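Local coordinates for protein saframycin Mx1 synthetase B (Legionella pneumophila subsp. pneumophila, PDB 3KXW) that is a fatty acid AMP ligase of the adenylate-forming (ANL) superfamily, modelled with 5'-O-[(S)-(dodecanoyloxy)(hydroxy)phosphoryl]adenosine bound, at residues H204-D207 with E208-I211. Sequence-based numbering, arbitrary orientation.
Sequences HMND and ETII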
ATOM      1  N   HIS A 204      -9.992   3.281 -17.453  1.00 18.38           N
ATOM      2  CA  HIS A 204     -11.214   3.626 -18.179  1.00 19.91           C
ATOM      3  C   HIS A 204     -12.220   4.361 -17.296  1.00 19.56           C
ATOM      4  O   HIS A 204     -13.413   4.062 -17.326  1.00 16.66           O
ATOM      5  CB  HIS A 204     -11.873   2.366 -18.748  1.00 21.67           C
ATOM      6  CG  HIS A 204     -11.167   1.776 -19.934  1.00 20.67           C
ATOM      7  ND1 HIS A 204      -9.807   1.874 -20.128  1.00 24.29           N
ATOM      8  CD2 HIS A 204     -11.636   1.042 -20.972  1.00 26.54           C
ATOM      9  CE1 HIS A 204      -9.469   1.251 -21.244  1.00 25.28           C
ATOM     10  NE2 HIS A 204     -10.562   0.731 -21.773  1.00 29.02           N
HETATM   11  N   MSE A 205     -11.744   5.314 -16.499  1.00 17.08           N
HETATM   12  CA  MSE A 205     -12.625   6.088 -15.630  1.00 17.69           C
HETATM   13  C   MSE A 205     -13.501   7.013 -16.453  1.00 19.74           C
HETATM   14  O   MSE A 205     -13.104   7.447 -17.525  1.00 20.11           O
HETATM   15  CB  MSE A 205     -11.801   6.915 -14.643  1.00 17.92           C
HETATM   16  CG  MSE A 205     -10.975   6.030 -13.746  1.00 18.17           C
HETATM   17 SE   MSE A 205     -10.300   6.934 -12.161  1.00 29.13          SE
HETATM   18  CE  MSE A 205      -9.256   5.439 -11.497  1.00 16.92           C
ATOM     19  N   ASN A 206     -14.677   7.308 -15.935  1.00 19.05           N
ATOM     20  CA  ASN A 206     -15.623   8.189 -16.613  1.00 22.63           C
ATOM     21  C   ASN A 206     -16.510   8.780 -15.540  1.00 26.34           C
ATOM     22  O   ASN A 206     -16.199   8.653 -14.352  1.00 23.02           O
ATOM     23  CB  ASN A 206     -16.432   7.434 -17.683  1.00 21.45           C
ATOM     24  CG  ASN A 206     -17.228   6.261 -17.119  1.00 22.95           C
ATOM     25  OD1 ASN A 206     -17.848   6.352 -16.069  1.00 22.17           O
ATOM     26  ND2 ASN A 206     -17.227   5.151 -17.848  1.00 25.91           N
ATOM     27  N   ASP A 207     -17.612   9.418 -15.915  1.00 27.77           N
ATOM     28  CA  ASP A 207     -18.393  10.108 -14.887  1.00 29.81           C
ATOM     29  C   ASP A 207     -19.474   9.231 -14.241  1.00 27.47           C
ATOM     30  O   ASP A 207     -20.302   9.699 -13.463  1.00 31.46           O
ATOM     31  CB  ASP A 207     -18.914  11.468 -15.397  1.00 35.49           C
ATOM     32  CG  ASP A 207     -19.794  11.328 -16.596  1.00 37.83           C
ATOM     33  OD1 ASP A 207     -20.359  10.226 -16.740  1.00 35.43           O
ATOM     34  OD2 ASP A 207     -19.924  12.297 -17.392  1.00 38.76           O
ATOM     35  N   GLU A 208     -19.449   7.939 -14.536  1.00 26.50           N
ATOM     36  CA  GLU A 208     -20.175   6.985 -13.714  1.00 24.10           C
ATOM     37  C   GLU A 208     -19.249   6.444 -12.600  1.00 21.68           C
ATOM     38  O   GLU A 208     -19.709   5.829 -11.634  1.00 18.47           O
ATOM     39  CB  GLU A 208     -20.666   5.846 -14.594  1.00 26.84           C
ATOM     40  CG  GLU A 208     -21.750   4.993 -13.991  1.00 28.97           C
ATOM     41  CD  GLU A 208     -22.236   3.932 -14.971  1.00 31.37           C
ATOM     42  OE1 GLU A 208     -22.369   4.244 -16.193  1.00 31.40           O
ATOM     43  OE2 GLU A 208     -22.469   2.792 -14.519  1.00 31.62           O
ATOM     44  N   THR A 209     -17.949   6.684 -12.736  1.00 17.59           N
ATOM     45  CA  THR A 209     -16.974   6.015 -11.862  1.00 17.86           C
ATOM     46  C   THR A 209     -17.159   6.413 -10.407  1.00 16.23           C
ATOM     47  O   THR A 209     -17.322   7.598 -10.097  1.00 17.08           O
ATOM     48  CB  THR A 209     -15.526   6.347 -12.275  1.00 17.65           C
ATOM     49  OG1 THR A 209     -15.284   5.877 -13.612  1.00 18.64           O
ATOM     50  CG2 THR A 209     -14.529   5.710 -11.304  1.00 16.26           C
ATOM     51  N   ILE A 210     -17.139   5.432  -9.511  1.00 14.63           N
ATOM     52  CA  ILE A 210     -17.098   5.711  -8.085  1.00 13.81           C
ATOM     53  C   ILE A 210     -16.019   4.832  -7.457  1.00 14.47           C
ATOM     54  O   ILE A 210     -16.004   3.626  -7.631  1.00 12.59           O
ATOM     55  CB  ILE A 210     -18.460   5.459  -7.425  1.00 15.35           C
ATOM     56  CG1 ILE A 210     -19.486   6.463  -7.991  1.00 15.81           C
ATOM     57  CG2 ILE A 210     -18.364   5.579  -5.898  1.00 14.66           C
ATOM     58  CD1 ILE A 210     -20.860   6.335  -7.377  1.00 17.27           C
ATOM     59  N   ILE A 211     -15.093   5.439  -6.735  1.00 14.77           N
ATOM     60  CA  ILE A 211     -14.049   4.625  -6.144  1.00 13.06           C
ATOM     61  C   ILE A 211     -14.334   4.360  -4.677  1.00 14.82           C
ATOM     62  O   ILE A 211     -14.696   5.277  -3.937  1.00 16.81           O
ATOM     63  CB  ILE A 211     -12.674   5.301  -6.308  1.00 15.16           C
ATOM     64  CG1 ILE A 211     -12.344   5.462  -7.804  1.00 15.76           C
ATOM     65  CG2 ILE A 211     -11.600   4.531  -5.539  1.00 17.54           C
ATOM     66  CD1 ILE A 211     -11.033   6.229  -8.072  1.00 20.08           C
TER
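The amide of N206 lies alongside the E208 side chain, its plane turned 40° from the E208 carboxylate, and OD1 does the touching. N206 OD1 accepts a hydrogen bond from E208 N at 2.7 Å, the donor tilted 22° from the amide's carbonyl plane. E208 CB sits 3.2 Å from N206 OD1. With chi1 at 59°, N206 CG stands between its own N and carbonyl carbon, which turns OD1 toward the D207-E208 peptide. An Asx turn at N206 sits within the type I beta turn N206-T209, which takes the chain from the Schellman-capped end of helix 189-202 into strand 210-213, where I210 pairs with I263 and I211 with Q236 and I238. T209 N closes the turn on N206 O at 3.1 Å. In return T209 OG1, set beside its own N, accepts N206 N at 2.8 Å in a nearly straight bond. The extended selenomethionine M205 crosses I211 at about a right angle, M205 CE meeting I211 CD1 at 3.9 Å. I263 of the neighbouring strand touches M205, T209 and I211, and M205 also borders the bound 5'-O-[(S)-(dodecanoyloxy)(hydroxy)phosphoryl]adenosine.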